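PDB 6K10: aldehyde dehydrogenase, which oxidises 4,4'-diaponeurosporen-4-al to 4,4'-diaponeurosporenoic acid with NAD+, a step in the biosynthesis of the carotenoid staphyloxanthin. Local coordinates for residues I117-N122 with Q126-P131; D266-L271 with L329-T334. The protein carries 1 engineered substitution. All coordinates share one frame; numbering follows the deposited sequence.

Interaction 1: I117-N122 with Q126-P131; sequences IIAPFN and QLVFEP
Ala-119 and Leu-127 bring the two backbones to 5.5 Å between their CA atoms, where the chain leaves strand 104-118 and turns back as helix 126-138. No direct hydrogen bond joins the segments. Instead a water donates to Ile-118 O at 2.8 Å and to Leu-127 O at 2.8 Å. Pro-131 has no N-H to offer the preceding turn; the helix is kinked here, and the water gives the carbonyl of Leu-127 a donor that Pro-131 cannot. A small methyl suits this narrow place: Ala-119 CB presses on Val-128 CG2 at 3.4 Å, tighter than usual for two carbons. Farther along the helix Pro-131 is met obliquely by Ile-117 of the strand, with Ile-117 CD1 3.9 Å from Pro-131 CB. This is the strand-to-helix junction of a beta-alpha-beta crossover, strand 104-118 to helix 126-138 to strand 141-145, in the Rossmann-like part of the aldehyde dehydrogenase fold. Toward the active site, Leu-127 reaches over with its CD1 branch, meeting Pro-120 CG at 3.7 Å and Asn-122 OD1 at 3.6 Å, both side chains at about a right angle to it. The amide of Asn-122 folds back between its own N and carbonyl carbon (chi1 59°), and its ND2 is hydrogen-bonded to Gln-249 O. It lies about 5 Å, between side chains, from Ser-251, the engineered residue at the predicted active-site position.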
ATOM      1  N   ILE A 117      -5.399   8.880  12.722  1.00 21.79           N
ATOM      2  CA  ILE A 117      -5.819   9.745  11.626  1.00 21.32           C
ATOM      3  C   ILE A 117      -5.417  11.171  11.971  1.00 21.90           C
ATOM      4  O   ILE A 117      -5.858  11.717  12.992  1.00 22.35           O
ATOM      5  CB  ILE A 117      -7.331   9.647  11.368  1.00 21.67           C
ATOM      6  CG1 ILE A 117      -7.698   8.236  10.905  1.00 21.37           C
ATOM      7  CG2 ILE A 117      -7.765  10.679  10.340  1.00 21.81           C
ATOM      8  CD1 ILE A 117      -9.184   7.993  10.804  1.00 25.89           C
ATOM      9  N   ILE A 118      -4.583  11.772  11.126  1.00 20.19           N
ATOM     10  CA  ILE A 118      -4.115  13.144  11.296  1.00 21.90           C
ATOM     11  C   ILE A 118      -4.711  13.987  10.178  1.00 22.44           C
ATOM     12  O   ILE A 118      -4.582  13.641   8.999  1.00 22.28           O
ATOM     13  CB  ILE A 118      -2.578  13.227  11.278  1.00 20.85           C
ATOM     14  CG1 ILE A 118      -1.973  12.356  12.378  1.00 23.46           C
ATOM     15  CG2 ILE A 118      -2.115  14.671  11.416  1.00 18.83           C
ATOM     16  CD1 ILE A 118      -0.489  12.089  12.187  1.00 23.69           C
ATOM     17  N   ALA A 119      -5.348  15.098  10.544  1.00 21.29           N
ATOM     18  CA  ALA A 119      -6.004  15.926   9.548  1.00 21.62           C
ATOM     19  C   ALA A 119      -5.514  17.365   9.610  1.00 23.87           C
ATOM     20  O   ALA A 119      -5.281  17.891  10.701  1.00 22.63           O
ATOM     21  CB  ALA A 119      -7.521  15.905   9.730  1.00 18.56           C
ATOM     22  N   PRO A 120      -5.371  18.034   8.459  1.00 23.82           N
ATOM     23  CA  PRO A 120      -4.882  19.416   8.454  1.00 23.22           C
ATOM     24  C   PRO A 120      -6.009  20.431   8.552  1.00 23.36           C
ATOM     25  O   PRO A 120      -7.155  20.066   8.833  1.00 23.72           O
ATOM     26  CB  PRO A 120      -4.156  19.510   7.110  1.00 21.35           C
ATOM     27  CG  PRO A 120      -4.985  18.636   6.220  1.00 17.39           C
ATOM     28  CD  PRO A 120      -5.539  17.519   7.089  1.00 20.25           C
ATOM     29  N   PHE A 121      -5.703  21.707   8.309  1.00 22.01           N
ATOM     30  CA  PHE A 121      -6.635  22.798   8.563  1.00 19.90           C
ATOM     31  C   PHE A 121      -7.582  23.102   7.407  1.00 19.35           C
ATOM     32  O   PHE A 121      -8.612  23.745   7.641  1.00 21.94           O
ATOM     33  CB  PHE A 121      -5.861  24.083   8.909  1.00 17.42           C
ATOM     34  CG  PHE A 121      -5.175  24.721   7.717  1.00 22.41           C
ATOM     35  CD1 PHE A 121      -5.872  25.550   6.851  1.00 23.12           C
ATOM     36  CD2 PHE A 121      -3.828  24.518   7.485  1.00 24.29           C
ATOM     37  CE1 PHE A 121      -5.253  26.133   5.765  1.00 23.82           C
ATOM     38  CE2 PHE A 121      -3.200  25.111   6.404  1.00 27.76           C
ATOM     39  CZ  PHE A 121      -3.914  25.923   5.544  1.00 25.08           C
ATOM     40  N   ASN A 122      -7.255  22.707   6.172  1.00 20.56           N
ATOM     41  CA  ASN A 122      -7.918  23.312   5.020  1.00 23.23           C
ATOM     42  C   ASN A 122      -9.300  22.729   4.748  1.00 22.78           C
ATOM     43  O   ASN A 122     -10.223  23.476   4.404  1.00 20.86           O
ATOM     44  CB  ASN A 122      -7.021  23.205   3.781  1.00 24.22           C
ATOM     45  CG  ASN A 122      -6.663  21.777   3.421  1.00 25.27           C
ATOM     46  OD1 ASN A 122      -6.371  20.956   4.286  1.00 25.48           O
ATOM     47  ND2 ASN A 122      -6.664  21.481   2.124  1.00 21.81           N
ATOM     48  N   GLN A 126     -13.863  17.207   6.627  1.00 20.75           N
ATOM     49  CA  GLN A 126     -13.846  16.113   5.656  1.00 21.22           C
ATOM     50  C   GLN A 126     -12.596  15.253   5.789  1.00 22.92           C
ATOM     51  O   GLN A 126     -12.667  14.023   5.682  1.00 21.41           O
ATOM     52  CB  GLN A 126     -13.968  16.669   4.235  1.00 24.71           C
ATOM     53  CG  GLN A 126     -13.358  15.794   3.146  1.00 31.76           C
ATOM     54  CD  GLN A 126     -14.199  14.580   2.804  1.00 35.57           C
ATOM     55  OE1 GLN A 126     -15.290  14.389   3.345  1.00 39.97           O
ATOM     56  NE2 GLN A 126     -13.694  13.752   1.899  1.00 31.02           N
ATOM     57  N   LEU A 127     -11.445  15.876   6.036  1.00 20.46           N
ATOM     58  CA  LEU A 127     -10.212  15.106   6.132  1.00 20.37           C
ATOM     59  C   LEU A 127     -10.071  14.368   7.456  1.00 22.74           C
ATOM     60  O   LEU A 127      -9.138  13.575   7.603  1.00 22.66           O
ATOM     61  CB  LEU A 127      -9.010  16.015   5.883  1.00 19.42           C
ATOM     62  CG  LEU A 127      -9.020  16.622   4.475  1.00 19.25           C
ATOM     63  CD1 LEU A 127      -8.010  17.752   4.346  1.00 20.57           C
ATOM     64  CD2 LEU A 127      -8.758  15.545   3.433  1.00 18.96           C
ATOM     65  N   VAL A 128     -10.958  14.611   8.413  1.00 21.41           N
ATOM     66  CA  VAL A 128     -11.098  13.718   9.558  1.00 21.03           C
ATOM     67  C   VAL A 128     -12.033  12.556   9.242  1.00 21.18           C
ATOM     68  O   VAL A 128     -11.704  11.392   9.495  1.00 21.63           O
ATOM     69  CB  VAL A 128     -11.583  14.503  10.800  1.00 20.77           C
ATOM     70  CG1 VAL A 128     -12.162  13.547  11.842  1.00 24.29           C
ATOM     71  CG2 VAL A 128     -10.453  15.307  11.419  1.00 20.72           C
ATOM     72  N   PHE A 129     -13.193  12.847   8.648  1.00 19.71           N
ATOM     73  CA  PHE A 129     -14.267  11.860   8.661  1.00 21.54           C
ATOM     74  C   PHE A 129     -14.277  10.927   7.457  1.00 20.15           C
ATOM     75  O   PHE A 129     -14.727   9.782   7.591  1.00 21.59           O
ATOM     76  CB  PHE A 129     -15.615  12.569   8.819  1.00 22.14           C
ATOM     77  CG  PHE A 129     -15.856  13.078  10.219  1.00 23.05           C
ATOM     78  CD1 PHE A 129     -16.363  12.227  11.180  1.00 25.58           C
ATOM     79  CD2 PHE A 129     -15.553  14.378  10.582  1.00 22.38           C
ATOM     80  CE1 PHE A 129     -16.576  12.656  12.472  1.00 28.45           C
ATOM     81  CE2 PHE A 129     -15.763  14.814  11.878  1.00 27.04           C
ATOM     82  CZ  PHE A 129     -16.279  13.952  12.824  1.00 27.66           C
ATOM     83  N   GLU A 130     -13.777  11.354   6.289  1.00 22.55           N
ATOM     84  CA  GLU A 130     -13.661  10.392   5.196  1.00 19.42           C
ATOM     85  C   GLU A 130     -12.671   9.270   5.525  1.00 21.50           C
ATOM     86  O   GLU A 130     -13.009   8.097   5.304  1.00 24.23           O
ATOM     87  CB  GLU A 130     -13.322  11.101   3.881  1.00 23.44           C
ATOM     88  CG  GLU A 130     -13.139  10.132   2.721  1.00 25.51           C
ATOM     89  CD  GLU A 130     -14.312   9.167   2.569  1.00 30.48           C
ATOM     90  OE1 GLU A 130     -14.070   7.971   2.288  1.00 30.08           O
ATOM     91  OE2 GLU A 130     -15.475   9.595   2.729  1.00 30.61           O
ATOM     92  N   PRO A 131     -11.472   9.544   6.061  1.00 20.87           N
ATOM     93  CA  PRO A 131     -10.674   8.412   6.572  1.00 22.64           C
ATOM     94  C   PRO A 131     -11.380   7.631   7.664  1.00 22.59           C
ATOM     95  O   PRO A 131     -11.326   6.393   7.665  1.00 21.19           O
ATOM     96  CB  PRO A 131      -9.388   9.077   7.088  1.00 22.36           C
ATOM     97  CG  PRO A 131      -9.348  10.404   6.470  1.00 25.90           C
ATOM     98  CD  PRO A 131     -10.760  10.824   6.220  1.00 24.01           C
TER
HETATM   99  O   HOH W   1      -6.430  13.066   6.965  1.00 23.92           O

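Interaction 2: D266-L271 with L329-T334; sequences DLITAL and LLDHVT
Ile-268 and Asp-331 meet because both side chains are stretched toward each other. The CG1 branch of Ile-268 lies beside its backbone N and runs on fully extended (chi2 -178°), which carries CD1 as far from its backbone as the side chain allows. The carboxylate of Asp-331 stands opposite its own N (chi1 -163°) and crosses that branch at about a right angle. Ile-268 CD1 therefore rests on the acid group, 3.5 Å from Asp-331 OD2 and 3.6 Å from Asp-331 CG.

This methyl packs against a charged group whose oxygens are engaged by other partners. Asp-331 OD2 forms a salt bridge with Lys-264, which would be expected to favour the ionised acid. Asp-331 OD1 accepts a hydrogen bond from the backbone N of His-332 at 2.7 Å; the bond is bent, 137° at the hydrogen, and reaches the oxygen from above the carboxylate plane. His-332 adopts a left-handed helical conformation that turns the chain, and one face of its ring lies toward OD2.

One helical turn on, the contact becomes purely apolar. Leu-329 CD1 sits 3.6 Å from Leu-271 CB and 4.1 Å from Leu-271 CD1, the branched leucines slanting across one another. Leucine suits the buried position of 271, while Ile-268 is at the margin, where its long branch can reach a carboxylate; the i, i+3 spacing puts both on the helix side that faces 329-334.

The contact is plain packing away from the active site, in the catalytic domain of the aldehyde dehydrogenase fold, and lays helix 264-279 on its mixed sheet. Leu-329 and Asp-331 face the helix, while Leu-330 points away. Strand 324-330 pairs antiparallel with strand 312-314 and parallel with strand 348-354, whose Ile-351 also touches Ile-268, and helix 232-244 packs against Leu-271.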
ATOM      1  N   ASP A 266      -5.428  35.849 -24.083  1.00 21.81           N
ATOM      2  CA  ASP A 266      -6.816  35.400 -24.076  1.00 24.43           C
ATOM      3  C   ASP A 266      -7.183  34.779 -22.735  1.00 24.35           C
ATOM      4  O   ASP A 266      -8.273  35.025 -22.204  1.00 22.71           O
ATOM      5  CB  ASP A 266      -7.055  34.394 -25.202  1.00 28.78           C
ATOM      6  CG  ASP A 266      -7.023  35.032 -26.577  1.00 37.13           C
ATOM      7  OD1 ASP A 266      -7.395  36.218 -26.698  1.00 41.49           O
ATOM      8  OD2 ASP A 266      -6.628  34.340 -27.537  1.00 38.70           O
ATOM      9  N   LEU A 267      -6.285  33.967 -22.173  1.00 24.82           N
ATOM     10  CA  LEU A 267      -6.578  33.305 -20.906  1.00 24.99           C
ATOM     11  C   LEU A 267      -6.689  34.310 -19.770  1.00 22.28           C
ATOM     12  O   LEU A 267      -7.595  34.214 -18.933  1.00 20.73           O
ATOM     13  CB  LEU A 267      -5.504  32.264 -20.595  1.00 22.71           C
ATOM     14  CG  LEU A 267      -5.742  31.458 -19.318  1.00 24.03           C
ATOM     15  CD1 LEU A 267      -7.014  30.628 -19.442  1.00 25.25           C
ATOM     16  CD2 LEU A 267      -4.543  30.581 -19.002  1.00 22.12           C
ATOM     17  N   ILE A 268      -5.771  35.277 -19.716  1.00 22.37           N
ATOM     18  CA  ILE A 268      -5.820  36.292 -18.667  1.00 23.12           C
ATOM     19  C   ILE A 268      -7.131  37.062 -18.737  1.00 22.13           C
ATOM     20  O   ILE A 268      -7.784  37.310 -17.716  1.00 21.23           O
ATOM     21  CB  ILE A 268      -4.604  37.229 -18.772  1.00 24.03           C
ATOM     22  CG1 ILE A 268      -3.327  36.466 -18.420  1.00 26.71           C
ATOM     23  CG2 ILE A 268      -4.783  38.439 -17.868  1.00 26.59           C
ATOM     24  CD1 ILE A 268      -2.086  37.318 -18.447  1.00 29.68           C
ATOM     25  N   THR A 269      -7.540  37.443 -19.949  1.00 23.49           N
ATOM     26  CA  THR A 269      -8.806  38.148 -20.123  1.00 23.18           C
ATOM     27  C   THR A 269      -9.975  37.305 -19.626  1.00 20.33           C
ATOM     28  O   THR A 269     -10.854  37.802 -18.912  1.00 20.77           O
ATOM     29  CB  THR A 269      -8.998  38.517 -21.596  1.00 26.04           C
ATOM     30  OG1 THR A 269      -8.031  39.504 -21.973  1.00 29.84           O
ATOM     31  CG2 THR A 269     -10.400  39.062 -21.838  1.00 26.98           C
ATOM     32  N   ALA A 270      -9.991  36.018 -19.983  1.00 21.61           N
ATOM     33  CA  ALA A 270     -11.110  35.161 -19.604  1.00 22.43           C
ATOM     34  C   ALA A 270     -11.121  34.888 -18.105  1.00 23.37           C
ATOM     35  O   ALA A 270     -12.190  34.858 -17.485  1.00 21.93           O
ATOM     36  CB  ALA A 270     -11.057  33.850 -20.389  1.00 23.18           C
ATOM     37  N   LEU A 271      -9.945  34.678 -17.507  1.00 22.07           N
ATOM     38  CA  LEU A 271      -9.880  34.458 -16.064  1.00 21.66           C
ATOM     39  C   LEU A 271     -10.402  35.668 -15.301  1.00 21.74           C
ATOM     40  O   LEU A 271     -11.168  35.529 -14.342  1.00 22.27           O
ATOM     41  CB  LEU A 271      -8.447  34.141 -15.638  1.00 21.37           C
ATOM     42  CG  LEU A 271      -7.853  32.786 -16.023  1.00 21.39           C
ATOM     43  CD1 LEU A 271      -6.346  32.825 -15.864  1.00 21.70           C
ATOM     44  CD2 LEU A 271      -8.455  31.670 -15.180  1.00 20.32           C
ATOM     45  N   LEU A 329      -4.029  37.203 -10.090  1.00 20.81           N
ATOM     46  CA  LEU A 329      -3.352  36.604 -11.231  1.00 21.40           C
ATOM     47  C   LEU A 329      -2.002  37.281 -11.428  1.00 20.72           C
ATOM     48  O   LEU A 329      -1.886  38.502 -11.280  1.00 23.33           O
ATOM     49  CB  LEU A 329      -4.189  36.742 -12.507  1.00 19.26           C
ATOM     50  CG  LEU A 329      -5.638  36.250 -12.465  1.00 19.51           C
ATOM     51  CD1 LEU A 329      -6.302  36.438 -13.824  1.00 19.97           C
ATOM     52  CD2 LEU A 329      -5.709  34.799 -12.028  1.00 18.96           C
ATOM     53  N   LEU A 330      -0.987  36.490 -11.768  1.00 21.94           N
ATOM     54  CA  LEU A 330       0.354  36.995 -12.030  1.00 22.35           C
ATOM     55  C   LEU A 330       0.781  36.624 -13.442  1.00 25.08           C
ATOM     56  O   LEU A 330       0.538  35.503 -13.899  1.00 25.08           O
ATOM     57  CB  LEU A 330       1.370  36.435 -11.036  1.00 20.15           C
ATOM     58  CG  LEU A 330       1.089  36.557  -9.542  1.00 23.76           C
ATOM     59  CD1 LEU A 330       2.152  35.796  -8.770  1.00 22.61           C
ATOM     60  CD2 LEU A 330       1.043  38.015  -9.115  1.00 24.90           C
ATOM     61  N   ASP A 331       1.433  37.562 -14.122  1.00 24.76           N
ATOM     62  CA  ASP A 331       1.933  37.360 -15.472  1.00 23.80           C
ATOM     63  C   ASP A 331       3.452  37.498 -15.480  1.00 23.30           C
ATOM     64  O   ASP A 331       4.049  38.045 -14.549  1.00 24.22           O
ATOM     65  CB  ASP A 331       1.298  38.363 -16.445  1.00 25.18           C
ATOM     66  CG  ASP A 331       1.459  37.961 -17.894  1.00 28.71           C
ATOM     67  OD1 ASP A 331       1.934  36.836 -18.157  1.00 31.09           O
ATOM     68  OD2 ASP A 331       1.104  38.776 -18.770  1.00 28.09           O
ATOM     69  N   HIS A 332       4.073  36.978 -16.542  1.00 22.49           N
ATOM     70  CA  HIS A 332       5.525  37.055 -16.736  1.00 29.70           C
ATOM     71  C   HIS A 332       6.290  36.384 -15.595  1.00 29.01           C
ATOM     72  O   HIS A 332       7.389  36.811 -15.233  1.00 27.37           O
ATOM     73  CB  HIS A 332       5.989  38.505 -16.907  1.00 33.43           C
ATOM     74  CG  HIS A 332       5.271  39.248 -17.991  1.00 39.45           C
ATOM     75  ND1 HIS A 332       4.482  40.350 -17.741  1.00 42.62           N
ATOM     76  CD2 HIS A 332       5.224  39.047 -19.330  1.00 41.99           C
ATOM     77  CE1 HIS A 332       3.979  40.797 -18.878  1.00 42.78           C
ATOM     78  NE2 HIS A 332       4.414  40.023 -19.858  1.00 41.23           N
ATOM     79  N   VAL A 333       5.716  35.328 -15.028  1.00 29.35           N
ATOM     80  CA  VAL A 333       6.339  34.609 -13.923  1.00 26.15           C
ATOM     81  C   VAL A 333       7.374  33.640 -14.478  1.00 28.71           C
ATOM     82  O   VAL A 333       7.181  33.049 -15.549  1.00 28.02           O
ATOM     83  CB  VAL A 333       5.264  33.884 -13.092  1.00 23.90           C
ATOM     84  CG1 VAL A 333       5.892  32.946 -12.075  1.00 23.77           C
ATOM     85  CG2 VAL A 333       4.365  34.896 -12.401  1.00 21.89           C
ATOM     86  N   THR A 334       8.483  33.482 -13.763  1.00 29.61           N
ATOM     87  CA  THR A 334       9.562  32.597 -14.172  1.00 31.89           C
ATOM     88  C   THR A 334       9.811  31.534 -13.112  1.00 31.62           C
ATOM     89  O   THR A 334       9.221  31.541 -12.028  1.00 29.68           O
ATOM     90  CB  THR A 334      10.861  33.371 -14.420  1.00 33.62           C
ATOM     91  OG1 THR A 334      11.443  33.733 -13.163  1.00 32.24           O
ATOM     92  CG2 THR A 334      10.594  34.623 -15.235  1.00 35.25           C
TER

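From the N terminus, interaction 1 comes first and closes a very short loop: three residues separate 117-122 from 126-131, so it binds the end of strand 104-118 to the start of the next helix. Interaction 2 opens well after that loop is finished and spans 57 residues, containing helix 295-307 and the short strands 312-314 and 318-319, which pair antiparallel with strand 324-330, before 329-334 returns to 266-271. The two are thus in series, neither nesting nor crossing. They also serve different sheets: interaction 1 belongs to the one holding strand 104-118, interaction 2 to the one holding strand 324-330. Their centres lie 33 Å apart and their nearest atoms about 18 Å, without touching.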